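Local coordinates for protein BtGH115A (Bacteroides thetaiotaomicron, PDB 5BY3) that acts as a family GH115 4-O-methyl-alpha-glucuronidase with specificity for decorated arabinogalactans, at residues 522-525 and 526-530; 533-536 and 537-540; 594-597 and 598-602. All blocks are in the same frame, centred on the assembly; numbering follows the deposited sequence.

Contact 1: 522-525 and 526-530; sequences SERE and INERL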
loop_
_atom_site.group_PDB
_atom_site.type_symbol
_atom_site.label_atom_id
_atom_site.label_comp_id
_atom_site.label_asym_id
_atom_site.label_seq_id
_atom_site.Cartn_x
_atom_site.Cartn_y
_atom_site.Cartn_z
ATOM N N SER A 522 6.814 -16.645 25.897
ATOM C CA SER A 522 6.746 -17.856 26.713
ATOM C C SER A 522 6.244 -19.050 25.917
ATOM O O SER A 522 5.593 -18.878 24.902
ATOM C CB SER A 522 5.763 -17.639 27.841
ATOM O OG SER A 522 4.456 -17.551 27.284
ATOM N N GLU A 523 6.516 -20.254 26.405
ATOM C CA GLU A 523 5.908 -21.483 25.891
ATOM C C GLU A 523 4.399 -21.396 25.698
ATOM O O GLU A 523 3.873 -21.759 24.626
ATOM C CB GLU A 523 6.265 -22.686 26.756
ATOM C CG GLU A 523 6.441 -23.925 25.883
ATOM C CD GLU A 523 6.530 -25.239 26.646
ATOM O OE1 GLU A 523 7.053 -25.236 27.776
ATOM O OE2 GLU A 523 6.106 -26.272 26.080
ATOM N N ARG A 524 3.724 -20.871 26.715
ATOM C CA ARG A 524 2.276 -20.656 26.691
ATOM C C ARG A 524 1.856 -19.761 25.497
ATOM O O ARG A 524 1.075 -20.198 24.652
ATOM C CB ARG A 524 1.781 -20.156 28.060
ATOM C CG ARG A 524 0.286 -19.891 28.153
ATOM C CD ARG A 524 -0.005 -19.027 29.362
ATOM N NE ARG A 524 -0.944 -17.931 29.060
ATOM C CZ ARG A 524 -0.622 -16.725 28.569
ATOM N NH1 ARG A 524 0.639 -16.407 28.290
ATOM N NH2 ARG A 524 -1.578 -15.821 28.348
ATOM N N GLU A 525 2.432 -18.561 25.393
ATOM C CA GLU A 525 2.187 -17.634 24.253
ATOM C C GLU A 525 2.480 -18.267 22.874
ATOM O O GLU A 525 1.777 -18.003 21.897
ATOM C CB GLU A 525 3.008 -16.335 24.416
ATOM C CG GLU A 525 2.525 -15.409 25.533
ATOM C CD GLU A 525 3.543 -14.338 25.994
ATOM O OE1 GLU A 525 4.775 -14.535 25.884
ATOM O OE2 GLU A 525 3.102 -13.291 26.538
ATOM N N ILE A 526 3.509 -19.109 22.809
ATOM C CA ILE A 526 3.878 -19.782 21.564
ATOM C C ILE A 526 2.796 -20.781 21.166
ATOM O O ILE A 526 2.292 -20.739 20.032
ATOM C CB ILE A 526 5.267 -20.445 21.669
ATOM C CG1 ILE A 526 6.356 -19.387 21.713
ATOM C CG2 ILE A 526 5.516 -21.381 20.502
ATOM C CD1 ILE A 526 7.674 -19.891 22.247
ATOM N N ASN A 527 2.420 -21.642 22.118
ATOM C CA ASN A 527 1.321 -22.612 21.941
ATOM C C ASN A 527 0.014 -21.961 21.557
ATOM O O ASN A 527 -0.639 -22.410 20.612
ATOM C CB ASN A 527 1.133 -23.460 23.199
ATOM C CG ASN A 527 2.268 -24.439 23.389
ATOM O OD1 ASN A 527 2.914 -24.812 22.430
ATOM N ND2 ASN A 527 2.518 -24.839 24.619
ATOM N N GLU A 528 -0.332 -20.899 22.281
ATOM C CA GLU A 528 -1.520 -20.104 22.004
ATOM C C GLU A 528 -1.489 -19.598 20.546
ATOM O O GLU A 528 -2.462 -19.778 19.811
ATOM C CB GLU A 528 -1.645 -18.995 23.061
ATOM C CG GLU A 528 -2.920 -18.170 23.026
ATOM C CD GLU A 528 -3.114 -17.314 24.273
ATOM O OE1 GLU A 528 -2.317 -17.442 25.233
ATOM O OE2 GLU A 528 -4.080 -16.509 24.301
ATOM N N ARG A 529 -0.346 -19.069 20.097
ATOM C CA ARG A 529 -0.189 -18.558 18.730
ATOM C C ARG A 529 -0.235 -19.731 17.736
ATOM O O ARG A 529 -0.947 -19.666 16.718
ATOM C CB ARG A 529 1.111 -17.705 18.592
ATOM C CG ARG A 529 1.322 -16.976 17.246
ATOM C CD ARG A 529 2.638 -16.179 17.146
ATOM N NE ARG A 529 2.940 -15.683 15.782
ATOM C CZ ARG A 529 2.483 -14.528 15.254
ATOM N NH1 ARG A 529 1.718 -13.679 15.971
ATOM N NH2 ARG A 529 2.818 -14.206 14.002
ATOM N N LEU A 530 0.525 -20.792 18.009
ATOM C CA LEU A 530 0.488 -22.015 17.159
ATOM C C LEU A 530 -0.896 -22.562 16.861
ATOM O O LEU A 530 -1.147 -22.982 15.728
ATOM C CB LEU A 530 1.384 -23.136 17.720
ATOM C CG LEU A 530 2.835 -22.903 17.311
ATOM C CD1 LEU A 530 3.794 -23.909 17.919
ATOM C CD2 LEU A 530 2.915 -22.866 15.788
#
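Glu528 N donates to Arg524 O at 2.8 Å, and the two side chains leave the helix alongside one another. With CG anti to the backbone N (chi1 180°) and a bend at chi3, Arg524 brings its guanidinium to the Glu528 carboxylate with one face toward OE1. The planes stand 87° apart, and Glu528 OE1 sits over that face toward its rim, 3.6 Å from Arg524 NH2. This is a salt bridge of charge alone, since no N-H points at the oxygen; the stronger partner of Arg524 is Asp640, which pairs with NH1.

These are the first turns of helix 523-543, and Ser522 is its N-cap. Ser522 and Glu525 form a capping box: Glu525 N donates to Ser522 OG at 2.9 Å, while Ser522 N returns a bond to Glu525 OE1, also 2.9 Å, on the anti side of the carboxylate. Ser522 OG also bonds Asp640, which thus ties the cap to Arg524. The first helical bond, Ile526 N to Ser522 O, measures 3.0 Å, and CG1 of Ile526 leans on the same oxygen at 3.3 Å. Ile526 turns inward against Leu574 and Gln577 of helix 552-580. Farther round, Glu523 and Asn527 lie alongside each other, OE2 4.1 Å from ND2, a loose approach with carboxylate and amide planes well turned apart.

Contact 2: 533-536 and 537-540; sequences YSEL and SETV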
loop_
_atom_site.group_PDB
_atom_site.type_symbol
_atom_site.label_atom_id
_atom_site.label_comp_id
_atom_site.label_asym_id
_atom_site.label_seq_id
_atom_site.Cartn_x
_atom_site.Cartn_y
_atom_site.Cartn_z
ATOM N N TYR A 533 -3.247 -20.161 14.700
ATOM C CA TYR A 533 -2.896 -20.430 13.310
ATOM C C TYR A 533 -3.446 -21.768 12.784
ATOM O O TYR A 533 -4.022 -21.813 11.682
ATOM C CB TYR A 533 -1.383 -20.279 13.036
ATOM C CG TYR A 533 -0.932 -18.877 12.601
ATOM C CD1 TYR A 533 -1.487 -18.251 11.490
ATOM C CD2 TYR A 533 0.065 -18.198 13.299
ATOM C CE1 TYR A 533 -1.067 -17.011 11.098
ATOM C CE2 TYR A 533 0.482 -16.928 12.923
ATOM C CZ TYR A 533 -0.062 -16.365 11.809
ATOM O OH TYR A 533 0.340 -15.121 11.433
ATOM N N SER A 534 -3.310 -22.827 13.586
ATOM C CA SER A 534 -3.981 -24.100 13.292
ATOM C C SER A 534 -5.467 -23.954 12.911
ATOM O O SER A 534 -5.888 -24.485 11.870
ATOM C CB SER A 534 -3.799 -25.113 14.437
ATOM O OG SER A 534 -2.530 -25.746 14.331
ATOM N N GLU A 535 -6.239 -23.238 13.729
ATOM C CA GLU A 535 -7.679 -23.043 13.470
ATOM C C GLU A 535 -7.901 -22.320 12.138
ATOM O O GLU A 535 -8.763 -22.724 11.352
ATOM C CB GLU A 535 -8.397 -22.328 14.621
ATOM C CG GLU A 535 -8.428 -23.082 15.962
ATOM C CD GLU A 535 -9.286 -24.358 15.948
ATOM O OE1 GLU A 535 -10.526 -24.281 15.756
ATOM O OE2 GLU A 535 -8.718 -25.459 16.138
ATOM N N LEU A 536 -7.067 -21.311 11.864
ATOM C CA LEU A 536 -7.079 -20.603 10.591
ATOM C C LEU A 536 -6.854 -21.505 9.372
ATOM O O LEU A 536 -7.629 -21.499 8.396
ATOM C CB LEU A 536 -6.091 -19.419 10.628
ATOM C CG LEU A 536 -6.336 -18.268 11.628
ATOM C CD1 LEU A 536 -5.592 -17.051 11.161
ATOM C CD2 LEU A 536 -7.821 -17.932 11.812
ATOM N N SER A 537 -5.809 -22.308 9.433
ATOM C CA SER A 537 -5.558 -23.274 8.379
ATOM C C SER A 537 -6.718 -24.259 8.179
ATOM O O SER A 537 -7.061 -24.574 7.042
ATOM C CB SER A 537 -4.273 -24.032 8.654
ATOM O OG SER A 537 -3.791 -24.601 7.450
ATOM N N GLU A 538 -7.296 -24.731 9.291
ATOM C CA GLU A 538 -8.414 -25.673 9.282
ATOM C C GLU A 538 -9.666 -25.061 8.654
ATOM O O GLU A 538 -10.274 -25.699 7.799
ATOM C CB GLU A 538 -8.736 -26.205 10.686
ATOM C CG GLU A 538 -7.850 -27.319 11.248
ATOM C CD GLU A 538 -8.332 -27.818 12.627
ATOM O OE1 GLU A 538 -8.486 -26.987 13.561
ATOM O OE2 GLU A 538 -8.562 -29.047 12.786
ATOM N N THR A 539 -10.055 -23.850 9.074
ATOM C CA THR A 539 -11.155 -23.107 8.454
ATOM C C THR A 539 -10.993 -22.938 6.936
ATOM O O THR A 539 -11.918 -23.177 6.180
ATOM C CB THR A 539 -11.319 -21.749 9.113
ATOM O OG1 THR A 539 -11.476 -21.976 10.493
ATOM C CG2 THR A 539 -12.590 -20.981 8.638
ATOM N N VAL A 540 -9.797 -22.578 6.512
ATOM C CA VAL A 540 -9.469 -22.321 5.120
ATOM C C VAL A 540 -9.554 -23.591 4.261
ATOM O O VAL A 540 -9.996 -23.550 3.094
ATOM C CB VAL A 540 -8.067 -21.649 5.089
ATOM C CG1 VAL A 540 -7.250 -21.984 3.860
ATOM C CG2 VAL A 540 -8.209 -20.148 5.328
#
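With CG beside the backbone N (chi1 -64°) and a bend at chi2 (-68°), the Glu535 chain brings its end to that of Glu538, which starts with CG beside its own backbone N and then runs extended; the two chains slant across each other and their carboxylates meet. This is an i to i+3 pair on the exposed side of helix 523-543. Glu535 OE2 comes 3.0 Å from Glu538 OE1, with the carboxylate planes 83° apart. Two acceptors this close would probably favour a proton on one of them, raising its pKa.

Leu536 and Val540 are buried against neighbouring helices. Leu536 lies between Val563 of helix 552-580 and Glu488 of helix 476-495, and Val540, whose CG2 is 3.4 Å from Leu536 O, touches Lys560. Ser534 OG and Ser537 OG are hydrogen-bonded to Arg571 NH2 and Gln564 NE2 of helix 552-580.

Underneath, the helical ladder is regular: Ser537 N to Tyr533 O and Glu538 N to Ser534 O are both 2.9 Å. Glu535 O is gripped twice by Thr539, which also touches Thr481 and Val485 of helix 476-495. Thr539 N reaches it at 2.9 Å nearly in line with the carbonyl, and Thr539 OG1 donates to the same oxygen at 2.9 Å from above the carbonyl plane.

Contact 3: 594-597 and 598-602; sequences DSIA and ALTQH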
loop_
_atom_site.group_PDB
_atom_site.type_symbol
_atom_site.label_atom_id
_atom_site.label_comp_id
_atom_site.label_asym_id
_atom_site.label_seq_id
_atom_site.Cartn_x
_atom_site.Cartn_y
_atom_site.Cartn_z
ATOM N N ASP A 594 8.679 -27.822 4.398
ATOM C CA ASP A 594 8.331 -28.564 3.171
ATOM C C ASP A 594 6.959 -28.140 2.695
ATOM O O ASP A 594 6.710 -27.998 1.489
ATOM C CB ASP A 594 8.426 -30.097 3.347
ATOM C CG ASP A 594 9.875 -30.594 3.458
ATOM O OD1 ASP A 594 10.781 -29.931 2.877
ATOM O OD2 ASP A 594 10.105 -31.644 4.142
ATOM N N SER A 595 6.097 -27.851 3.656
ATOM C CA SER A 595 4.733 -27.464 3.318
ATOM C C SER A 595 4.631 -26.097 2.561
ATOM O O SER A 595 3.893 -25.987 1.568
ATOM C CB SER A 595 3.847 -27.554 4.560
ATOM O OG SER A 595 2.555 -27.091 4.244
ATOM N N ILE A 596 5.420 -25.106 2.993
ATOM C CA ILE A 596 5.572 -23.794 2.314
ATOM C C ILE A 596 5.997 -24.020 0.858
ATOM O O ILE A 596 5.441 -23.425 -0.046
ATOM C CB ILE A 596 6.624 -22.902 3.044
ATOM C CG1 ILE A 596 6.220 -22.624 4.481
ATOM C CG2 ILE A 596 6.810 -21.575 2.339
ATOM C CD1 ILE A 596 7.392 -22.330 5.415
ATOM N N ALA A 597 6.993 -24.897 0.663
ATOM C CA ALA A 597 7.473 -25.325 -0.652
ATOM C C ALA A 597 6.332 -25.798 -1.531
ATOM O O ALA A 597 6.144 -25.285 -2.639
ATOM C CB ALA A 597 8.477 -26.450 -0.479
ATOM N N ALA A 598 5.574 -26.769 -1.002
ATOM C CA ALA A 598 4.418 -27.372 -1.671
ATOM C C ALA A 598 3.376 -26.320 -2.036
ATOM O O ALA A 598 2.946 -26.262 -3.193
ATOM C CB ALA A 598 3.807 -28.492 -0.815
ATOM N N LEU A 599 3.002 -25.474 -1.062
ATOM C CA LEU A 599 2.091 -24.352 -1.315
ATOM C C LEU A 599 2.623 -23.433 -2.446
ATOM O O LEU A 599 1.851 -22.997 -3.285
ATOM C CB LEU A 599 1.829 -23.573 -0.020
ATOM C CG LEU A 599 1.009 -24.340 1.040
ATOM C CD1 LEU A 599 1.073 -23.711 2.424
ATOM C CD2 LEU A 599 -0.427 -24.422 0.631
ATOM N N THR A 600 3.941 -23.205 -2.499
ATOM C CA THR A 600 4.524 -22.321 -3.501
ATOM C C THR A 600 4.562 -22.981 -4.891
ATOM O O THR A 600 4.394 -22.274 -5.933
ATOM C CB THR A 600 5.919 -21.846 -3.062
ATOM O OG1 THR A 600 5.818 -21.358 -1.737
ATOM C CG2 THR A 600 6.478 -20.745 -3.976
ATOM N N GLN A 601 4.780 -24.304 -4.911
ATOM C CA GLN A 601 4.674 -25.087 -6.159
ATOM C C GLN A 601 3.270 -25.010 -6.726
ATOM O O GLN A 601 3.089 -24.867 -7.935
ATOM C CB GLN A 601 5.037 -26.567 -5.961
ATOM C CG GLN A 601 6.523 -26.913 -5.981
ATOM C CD GLN A 601 7.114 -27.044 -7.386
ATOM O OE1 GLN A 601 6.678 -26.382 -8.344
ATOM N NE2 GLN A 601 8.138 -27.897 -7.507
ATOM N N HIS A 602 2.271 -25.107 -5.855
ATOM C CA HIS A 602 0.887 -25.026 -6.300
ATOM C C HIS A 602 0.586 -23.644 -6.910
ATOM O O HIS A 602 0.029 -23.572 -8.011
ATOM C CB HIS A 602 -0.091 -25.414 -5.193
ATOM C CG HIS A 602 -1.480 -25.665 -5.686
ATOM N ND1 HIS A 602 -1.816 -26.768 -6.437
ATOM C CD2 HIS A 602 -2.620 -24.949 -5.546
ATOM C CE1 HIS A 602 -3.102 -26.724 -6.734
ATOM N NE2 HIS A 602 -3.617 -25.635 -6.192
#
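Asp594 O takes the amide of Ala598 at 3.0 Å, while the Asp594 carboxylate turns away from the next turn and pairs through OD1 with Arg627. One residue on, Ser595 O receives Leu599 N at 2.8 Å. Leu599 also folds its own side chain over that oxygen: CG lies 3.4 Å from Ser595 O, and CD1 reaches on to within 4.1 Å of Ser595 OG, a van der Waals touch. Both residues lean on helix 552-580, Ser595 on Gln568 and Leu599 on Gln564.

Ile596 presents the doubly held oxygen. Thr600 N donates to Ile596 O at 2.9 Å, and Thr600 OG1 donates to it at 2.7 Å. The two donors arrive from opposite faces of the carbonyl plane, the hydroxyl well above it. A chi1 of -50° sets OG1 beside the backbone N of Thr600, which turns the hydroxyl back onto the preceding turn and fixes its rotation; Tyr561 OH is a further hydrogen-bond partner of OG1. The Ile596 side chain itself is buried against Met569, Trp405 and Phe617, and Thr600 joins it on Phe617.

Ala597 O then accepts from Gln601 N at 2.8 Å, and CB and CG of Gln601 pass alongside this oxygen before its chain bends away at chi2. A threonine hydroxyl bonding back to the carbonyl four residues earlier, alongside the normal amide bond, is a familiar feature of alpha-helices; here it lies on the buried face of helix 587-603, and the Thr600 side chain is about 11 Å from the bound nickel ion.

Overall arrangement
Contacts 1 and 2 follow each other along helix 523-543, their centres 16 Å apart; contact 3 comes later, on helix 587-603, with its centre 17 Å from contact 2 and 25 Å from contact 1. None touches another across space. What joins them is helix 552-580, which lies between the two helices in sequence and meets side chains of all three contacts; its Gln564 bonds Ser537 of contact 2 and touches Leu599 of contact 3. In sequence the contacts sit in the run of helices between the parallel strands of the TIM-barrel-clan domain and the C-terminal antiparallel sheets; through Ile596 on Trp405, contact 3 also touches the loop that follows strand 388-393.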